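Local coordinates for cGAS/DncV-like nucleotidyltransferase in E. coli homolog (Elizabethkingia meningoseptica ATCC 13253 = NBRC 12535, PDB 6E0O), which synthesises cyclic dinucleotide second messengers from nucleoside triphosphates, with magnesium as cofactor, as the signal-making enzyme of a CBASS antiphage defence system, at residues 33-36 with 41-44; 245-250 with 280-285; 47-50 with 54-57. All coordinates share one frame; numbering follows the deposited sequence.

Contact 1: residues 33-36 with 41-44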
loop_
_atom_site.group_PDB
_atom_site.type_symbol
_atom_site.label_atom_id
_atom_site.label_comp_id
_atom_site.label_asym_id
_atom_site.label_seq_id
_atom_site.Cartn_x
_atom_site.Cartn_y
_atom_site.Cartn_z
ATOM N N ALA A 33 -0.468 -20.749 11.688
ATOM C CA ALA A 33 -1.292 -21.564 10.800
ATOM C C ALA A 33 -0.564 -21.869 9.496
ATOM O O ALA A 33 -0.616 -22.997 8.992
ATOM C CB ALA A 33 -2.618 -20.850 10.541
ATOM N N LEU A 34 0.128 -20.877 8.932
ATOM C CA LEU A 34 0.821 -21.090 7.667
ATOM C C LEU A 34 2.051 -21.971 7.847
ATOM O O LEU A 34 2.313 -22.850 7.019
ATOM C CB LEU A 34 1.189 -19.746 7.048
ATOM C CG LEU A 34 0.000 -18.857 6.689
ATOM C CD1 LEU A 34 0.503 -17.493 6.220
ATOM C CD2 LEU A 34 -0.887 -19.490 5.637
ATOM N N ARG A 35 2.815 -21.759 8.920
ATOM C CA ARG A 35 4.006 -22.574 9.140
ATOM C C ARG A 35 3.641 -24.037 9.347
ATOM O O ARG A 35 4.417 -24.930 8.989
ATOM C CB ARG A 35 4.796 -22.064 10.344
ATOM C CG ARG A 35 5.387 -20.676 10.190
ATOM C CD ARG A 35 6.538 -20.642 9.212
ATOM N NE ARG A 35 6.976 -19.263 9.002
ATOM C CZ ARG A 35 7.756 -18.869 8.001
ATOM N NH1 ARG A 35 8.207 -19.749 7.125
ATOM N NH2 ARG A 35 8.073 -17.589 7.872
ATOM N N ALA A 36 2.473 -24.311 9.938
ATOM C CA ALA A 36 2.076 -25.697 10.167
ATOM C C ALA A 36 2.013 -26.483 8.864
ATOM O O ALA A 36 2.284 -27.688 8.852
ATOM C CB ALA A 36 0.729 -25.753 10.888
ATOM N N ARG A 41 9.487 -23.319 3.865
ATOM C CA ARG A 41 9.400 -23.161 2.422
ATOM C C ARG A 41 8.808 -21.828 1.999
ATOM O O ARG A 41 8.742 -21.556 0.792
ATOM C CB ARG A 41 8.585 -24.309 1.830
ATOM C CG ARG A 41 9.239 -25.667 2.043
ATOM C CD ARG A 41 8.401 -26.756 1.418
ATOM N NE ARG A 41 7.197 -27.024 2.190
ATOM C CZ ARG A 41 6.040 -27.415 1.666
ATOM N NH1 ARG A 41 5.912 -27.563 0.353
ATOM N NH2 ARG A 41 5.003 -27.649 2.458
ATOM N N VAL A 42 8.390 -20.997 2.954
ATOM C CA VAL A 42 7.869 -19.667 2.671
ATOM C C VAL A 42 8.622 -18.618 3.473
ATOM O O VAL A 42 9.127 -18.885 4.566
ATOM C CB VAL A 42 6.354 -19.563 2.968
ATOM C CG1 VAL A 42 5.576 -20.512 2.085
ATOM C CG2 VAL A 42 6.061 -19.842 4.447
ATOM N N THR A 43 8.675 -17.411 2.918
ATOM C CA THR A 43 9.034 -16.212 3.664
ATOM C C THR A 43 7.737 -15.462 3.937
ATOM O O THR A 43 6.944 -15.243 3.018
ATOM C CB THR A 43 9.959 -15.313 2.841
ATOM O OG1 THR A 43 11.197 -15.980 2.583
ATOM C CG2 THR A 43 10.264 -14.009 3.568
ATOM N N ILE A 44 7.513 -15.081 5.189
ATOM C CA ILE A 44 6.353 -14.285 5.573
ATOM C C ILE A 44 6.843 -12.883 5.908
ATOM O O ILE A 44 7.817 -12.722 6.647
ATOM C CB ILE A 44 5.578 -14.935 6.736
ATOM C CG1 ILE A 44 4.938 -16.251 6.260
ATOM C CG2 ILE A 44 4.531 -13.978 7.267
ATOM C CD1 ILE A 44 4.351 -17.115 7.372
#

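Contact 2: residues 245-250 with 280-285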
loop_
_atom_site.group_PDB
_atom_site.type_symbol
_atom_site.label_atom_id
_atom_site.label_comp_id
_atom_site.label_asym_id
_atom_site.label_seq_id
_atom_site.Cartn_x
_atom_site.Cartn_y
_atom_site.Cartn_z
ATOM N N VAL A 245 -0.881 21.255 -5.546
ATOM C CA VAL A 245 -0.655 22.055 -6.748
ATOM C C VAL A 245 0.337 21.360 -7.673
ATOM O O VAL A 245 0.145 21.314 -8.895
ATOM C CB VAL A 245 -0.173 23.468 -6.373
ATOM C CG1 VAL A 245 0.284 24.227 -7.622
ATOM C CG2 VAL A 245 -1.268 24.235 -5.655
ATOM N N LYS A 246 1.415 20.804 -7.114
ATOM C CA LYS A 246 2.425 20.169 -7.955
ATOM C C LYS A 246 1.854 18.967 -8.702
ATOM O O LYS A 246 2.067 18.819 -9.909
ATOM C CB LYS A 246 3.632 19.761 -7.111
ATOM C CG LYS A 246 4.733 19.046 -7.888
ATOM C CD LYS A 246 5.253 19.842 -9.064
ATOM C CE LYS A 246 6.501 19.201 -9.666
ATOM N NZ LYS A 246 6.747 19.674 -11.068
ATOM N N ILE A 247 1.128 18.089 -8.003
ATOM C CA ILE A 247 0.560 16.920 -8.674
ATOM C C ILE A 247 -0.444 17.359 -9.732
ATOM O O ILE A 247 -0.435 16.873 -10.865
ATOM C CB ILE A 247 -0.069 15.958 -7.650
ATOM C CG1 ILE A 247 0.999 15.399 -6.716
ATOM C CG2 ILE A 247 -0.798 14.820 -8.358
ATOM C CD1 ILE A 247 0.447 14.754 -5.459
ATOM N N TYR A 248 -1.333 18.281 -9.367
ATOM C CA TYR A 248 -2.346 18.789 -10.289
ATOM C C TYR A 248 -1.704 19.318 -11.558
ATOM O O TYR A 248 -2.081 18.927 -12.668
ATOM C CB TYR A 248 -3.131 19.864 -9.545
ATOM C CG TYR A 248 -4.267 20.570 -10.225
ATOM C CD1 TYR A 248 -4.040 21.682 -11.017
ATOM C CD2 TYR A 248 -5.578 20.208 -9.973
ATOM C CE1 TYR A 248 -5.092 22.382 -11.586
ATOM C CE2 TYR A 248 -6.628 20.907 -10.528
ATOM C CZ TYR A 248 -6.382 21.993 -11.338
ATOM O OH TYR A 248 -7.435 22.693 -11.869
ATOM N N GLU A 249 -0.707 20.193 -11.412
ATOM C CA GLU A 249 -0.052 20.764 -12.580
ATOM C C GLU A 249 0.694 19.694 -13.367
ATOM O O GLU A 249 0.643 19.674 -14.604
ATOM C CB GLU A 249 0.880 21.902 -12.158
ATOM C CG GLU A 249 0.130 23.118 -11.632
ATOM C CD GLU A 249 1.034 24.288 -11.306
ATOM O OE1 GLU A 249 2.264 24.159 -11.475
ATOM O OE2 GLU A 249 0.508 25.334 -10.868
ATOM N N ASP A 250 1.372 18.780 -12.666
ATOM C CA ASP A 250 2.083 17.703 -13.350
ATOM C C ASP A 250 1.132 16.852 -14.183
ATOM O O ASP A 250 1.498 16.389 -15.267
ATOM C CB ASP A 250 2.823 16.828 -12.338
ATOM C CG ASP A 250 4.123 17.434 -11.867
ATOM O OD1 ASP A 250 4.612 18.423 -12.468
ATOM O OD2 ASP A 250 4.663 16.907 -10.882
ATOM N N GLY A 280 -8.377 14.669 -11.219
ATOM C CA GLY A 280 -9.675 14.828 -10.602
ATOM C C GLY A 280 -9.617 14.679 -9.099
ATOM O O GLY A 280 -10.265 15.427 -8.365
ATOM N N PHE A 281 -8.825 13.720 -8.616
ATOM C CA PHE A 281 -8.671 13.550 -7.175
ATOM C C PHE A 281 -8.043 14.794 -6.544
ATOM O O PHE A 281 -8.498 15.265 -5.501
ATOM C CB PHE A 281 -7.859 12.285 -6.884
ATOM C CG PHE A 281 -7.614 12.056 -5.419
ATOM C CD1 PHE A 281 -8.666 11.800 -4.558
ATOM C CD2 PHE A 281 -6.334 12.099 -4.904
ATOM C CE1 PHE A 281 -8.446 11.597 -3.210
ATOM C CE2 PHE A 281 -6.111 11.908 -3.559
ATOM C CZ PHE A 281 -7.164 11.651 -2.712
ATOM N N MET A 282 -6.989 15.338 -7.158
ATOM C CA MET A 282 -6.377 16.548 -6.609
ATOM C C MET A 282 -7.378 17.699 -6.548
ATOM O O MET A 282 -7.410 18.462 -5.579
ATOM C CB MET A 282 -5.175 16.962 -7.466
ATOM C CG MET A 282 -3.933 16.118 -7.300
ATOM S SD MET A 282 -3.303 16.100 -5.612
ATOM C CE MET A 282 -3.893 14.508 -5.115
ATOM N N GLN A 283 -8.186 17.862 -7.594
ATOM C CA GLN A 283 -9.198 18.908 -7.584
ATOM C C GLN A 283 -10.174 18.712 -6.432
ATOM O O GLN A 283 -10.534 19.671 -5.739
ATOM C CB GLN A 283 -9.938 18.891 -8.914
ATOM C CG GLN A 283 -11.121 19.798 -8.976
ATOM C CD GLN A 283 -11.737 19.795 -10.352
ATOM O OE1 GLN A 283 -12.485 18.887 -10.711
ATOM N NE2 GLN A 283 -11.411 20.799 -11.137
ATOM N N LYS A 284 -10.644 17.478 -6.232
ATOM C CA LYS A 284 -11.587 17.219 -5.150
ATOM C C LYS A 284 -10.952 17.502 -3.796
ATOM O O LYS A 284 -11.603 18.052 -2.897
ATOM C CB LYS A 284 -12.084 15.776 -5.211
ATOM C CG LYS A 284 -12.926 15.449 -6.426
ATOM C CD LYS A 284 -14.250 16.167 -6.405
ATOM C CE LYS A 284 -15.185 15.578 -7.450
ATOM N NZ LYS A 284 -16.434 16.365 -7.574
ATOM N N CYS A 285 -9.677 17.140 -3.635
ATOM C CA CYS A 285 -8.980 17.437 -2.390
ATOM C C CYS A 285 -8.871 18.939 -2.182
ATOM O O CYS A 285 -9.131 19.449 -1.088
ATOM C CB CYS A 285 -7.590 16.805 -2.395
ATOM S SG CYS A 285 -7.573 15.003 -2.281
HETATM O O HOH W 1 -9.741 22.743 -9.956
#

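Contact 3: residues 47-50 with 54-57. With nucleotides of chain B.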
loop_
_atom_site.group_PDB
_atom_site.type_symbol
_atom_site.label_atom_id
_atom_site.label_comp_id
_atom_site.label_asym_id
_atom_site.label_seq_id
_atom_site.Cartn_x
_atom_site.Cartn_y
_atom_site.Cartn_z
ATOM N N GLN A 47 3.393 -6.153 3.715
ATOM C CA GLN A 47 3.396 -5.064 2.752
ATOM C C GLN A 47 2.243 -4.126 3.086
ATOM O O GLN A 47 1.569 -4.292 4.108
ATOM C CB GLN A 47 3.283 -5.608 1.337
ATOM C CG GLN A 47 1.941 -6.189 1.037
ATOM C CD GLN A 47 1.820 -6.675 -0.376
ATOM O OE1 GLN A 47 2.807 -6.802 -1.096
ATOM N NE2 GLN A 47 0.596 -6.956 -0.788
ATOM N N GLY A 48 2.013 -3.140 2.237
ATOM C CA GLY A 48 0.899 -2.260 2.454
ATOM C C GLY A 48 1.086 -1.348 3.653
ATOM O O GLY A 48 2.197 -1.076 4.114
ATOM N N SER A 49 -0.054 -0.865 4.155
ATOM C CA SER A 49 -0.048 0.289 5.045
ATOM C C SER A 49 0.640 0.012 6.375
ATOM O O SER A 49 1.227 0.929 6.957
ATOM C CB SER A 49 -1.481 0.753 5.291
ATOM O OG SER A 49 -2.216 -0.270 5.944
ATOM N N TYR A 50 0.567 -1.212 6.897
ATOM C CA TYR A 50 1.303 -1.500 8.122
ATOM C C TYR A 50 2.803 -1.530 7.860
ATOM O O TYR A 50 3.589 -1.100 8.708
ATOM C CB TYR A 50 0.830 -2.807 8.746
ATOM C CG TYR A 50 -0.439 -2.688 9.560
ATOM C CD1 TYR A 50 -1.681 -2.863 8.973
ATOM C CD2 TYR A 50 -0.392 -2.419 10.917
ATOM C CE1 TYR A 50 -2.845 -2.778 9.717
ATOM C CE2 TYR A 50 -1.546 -2.340 11.673
ATOM C CZ TYR A 50 -2.769 -2.508 11.068
ATOM O OH TYR A 50 -3.908 -2.422 11.831
ATOM N N THR A 54 1.424 3.855 6.858
ATOM C CA THR A 54 0.511 4.837 6.288
ATOM C C THR A 54 -0.947 4.591 6.675
ATOM O O THR A 54 -1.844 5.062 5.978
ATOM C CB THR A 54 0.664 4.857 4.769
ATOM O OG1 THR A 54 0.400 3.543 4.266
ATOM C CG2 THR A 54 2.062 5.292 4.364
ATOM N N ASN A 55 -1.209 3.915 7.790
ATOM C CA ASN A 55 -2.583 3.660 8.208
ATOM C C ASN A 55 -3.218 4.906 8.806
ATOM O O ASN A 55 -2.606 5.592 9.624
ATOM C CB ASN A 55 -2.605 2.610 9.315
ATOM C CG ASN A 55 -2.572 1.213 8.801
ATOM O OD1 ASN A 55 -3.338 0.843 7.912
ATOM N ND2 ASN A 55 -1.676 0.413 9.357
ATOM N N VAL A 56 -4.474 5.168 8.440
ATOM C CA VAL A 56 -5.178 6.331 8.975
ATOM C C VAL A 56 -6.540 5.950 9.540
ATOM O O VAL A 56 -7.364 6.820 9.846
ATOM C CB VAL A 56 -5.313 7.449 7.924
ATOM C CG1 VAL A 56 -3.945 7.862 7.419
ATOM C CG2 VAL A 56 -6.193 7.000 6.762
ATOM N N ARG A 57 -6.786 4.659 9.702
ATOM C CA ARG A 57 -8.051 4.191 10.242
ATOM C C ARG A 57 -7.792 3.243 11.397
ATOM O O ARG A 57 -6.815 2.489 11.401
ATOM C CB ARG A 57 -8.901 3.516 9.163
ATOM C CG ARG A 57 -9.349 4.504 8.096
ATOM C CD ARG A 57 -10.478 3.966 7.249
ATOM N NE ARG A 57 -11.644 4.851 7.274
ATOM C CZ ARG A 57 -12.663 4.774 6.425
ATOM N NH1 ARG A 57 -12.660 3.856 5.469
ATOM N NH2 ARG A 57 -13.680 5.618 6.527
ATOM P P A B 2 -6.993 -4.502 -3.729
ATOM O OP1 A B 2 -6.551 -5.055 -5.036
ATOM O OP2 A B 2 -8.441 -4.526 -3.382
ATOM O "O5'" A B 2 -6.210 -5.285 -2.583
ATOM C "C5'" A B 2 -6.621 -6.582 -2.158
ATOM C "C4'" A B 2 -5.484 -7.348 -1.526
ATOM O "O4'" A B 2 -4.523 -7.688 -2.559
ATOM C "C3'" A B 2 -4.711 -6.589 -0.451
ATOM O "O3'" A B 2 -4.274 -7.486 0.569
ATOM C "C2'" A B 2 -3.513 -6.038 -1.213
ATOM O "O2'" A B 2 -2.365 -5.803 -0.421
ATOM C "C1'" A B 2 -3.261 -7.128 -2.252
ATOM N N9 A B 2 -2.690 -6.605 -3.494
ATOM C C8 A B 2 -3.344 -5.885 -4.467
ATOM N N7 A B 2 -2.582 -5.536 -5.471
ATOM C C5 A B 2 -1.337 -6.049 -5.134
ATOM C C6 A B 2 -0.087 -6.013 -5.782
ATOM N N6 A B 2 0.144 -5.426 -6.958
ATOM N N1 A B 2 0.928 -6.636 -5.165
ATOM C C2 A B 2 0.734 -7.230 -3.989
ATOM N N3 A B 2 -0.389 -7.332 -3.279
ATOM C C4 A B 2 -1.394 -6.713 -3.917
#

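Contact 1: residues 33-36 with 41-44
Arg35 leaves its helix with CG set beside the backbone N (chi1 -65°), and the bend at chi2 (-71°) then carries the guanidinium over to the strand, where it meets Val42 and Ile44. Its NH1 donates to the carbonyl O of Val42, 2.9 Å away; the bond is moderately straight, 154° at the hydrogen, but the donor sits above the carbonyl plane. The same NH1 also lies 3.4 Å from CG2 of Val42. One face of the guanidinium is covered by Ile44, whose CD1 comes within 3.8 Å of Arg35 NE. Beneath the arginine, Leu34 CD1 touches Ile44 CD1 at 4.0 Å, so a single methyl packs against both helix residues. Helix 21-38 and strand 42-47 are thus held across the short turn that joins them; Leu34 continues onto helix 98-113, and both Val42 and Ile44 continue onto strand 62-68. NH1 has a second acceptor in the carbonyl of Gly39, inside that turn. The charged end of Arg35 is therefore shared between the Gly39 and Val42 carbonyls, which would spread its positive charge over two carbonyl dipoles, while one face of the guanidinium rests on the Ile44 methyl.

Contact 2: residues 245-250 with 280-285
Met282 fits against Ile247 and Tyr248 where two helices of the C-terminal helical part of the enzyme pack in a roughly antiparallel pair. Their segment axes approach to 9.1 Å, with 145° between the N-to-C directions. The tightest touch is aliphatic: Met282 CG lies 3.6 Å from Ile247 CG2, and the two side chains cross at about a right angle. The bend at chi2 (-59°) lays SD of the methionine against Ile247 as well, 3.8 Å from its CB. Met282 CB faces Tyr248, 4.1 Å from the tyrosine CB and close to the ring edge at CD2. Farther along that edge, CE2 of Tyr248 meets CB of Gln283, so the ring lies alongside the second helix and offers its rim, not a face, to both residues.

Around this first shell, Ile247 also packs on Leu222 of helix 216-224, and Tyr248 on Leu279, which lies just before the 280-285 segment on the same helix. On the second helix, Phe281 and Cys285 turn to helix 188-205. No direct hydrogen bond links the two segments. Beside the exposed Gln283 a water spans them instead, 3.0 Å from Tyr248 OH and accepting from Gln283 NE2 at 2.8 Å.

Contact 3: residues 47-50 with 54-57
Ser49 reaches from the short, weakly bonded helix 48-52 into the loop that follows, and its short side chain meets Thr54 and Asn55. Its CB lies 3.5 Å from Thr54 OG1 and also close to Asn55 OD1. With chi1 at 63°, OG is tucked between the backbone N and the carbonyl carbon, and from there it donates to Asn55 OD1 at a short 2.5 Å. The donor stands well above the plane of the amide carbonyl, 46° out of it. The backbone adds a second tie: Thr54 N donates to the carbonyl O of Ser49, 2.9 Å away, in the carbonyl plane and on a lone pair.

The other end of the Asn55 amide is also engaged. ND2 sits 3.1 Å above the plane of the Tyr50 ring, over its centre, with amide and ring planes turned 69° apart, and it also donates to the carbonyl of Ser16. With OD1 taken by Ser49, the rotation of the amide is fixed at both ends. Tyr50 OH in turn hydrogen-bonds to the carbonyl of Ser60.

Ser49 N is hydrogen-bonded to the bound ligand, and the Ser49 side chain lies about 4 Å from a magnesium ion. Gln47, just upstream, places NE2 2.7 Å from N3 of nucleotide A2 of chain B and makes a weak hydrogen bond to its O2'. This is the Gly-Ser nucleotide-binding segment of the nucleotidyltransferase fold, ahead of Asp61 and Asp63, which probably bind magnesium as in a near-identical protein. Gln47 lies beside strand 62-68, bonded through its backbone to Asp63, Tyr50 packs on Val62 of that strand, and the loop is covered by helix 188-205, where Lys197 hydrogen-bonds to the carbonyl of Thr54.

How the contacts relate
Contacts 1 and 3 are consecutive on the chain: strand 42-47 runs from the helix-strand join of contact 1 to the nucleotide-binding segment of contact 3, with their centres 23 Å apart. Contact 3 lies at the active site, touching the bound nucleotide, whereas the nearest atoms of contact 1 and contact 2 stay about 12 Å and 16 Å from it. Contacts 1 and 2 sit on opposite sides of the chain's centre, 42 Å between their centres. Helix 188-205 touches both contact 2 and contact 3, whose nearest atoms are about 11 Å apart: it carries Lys197, which hydrogen-bonds to the loop of contact 3, and packs against residues 280-285 of contact 2.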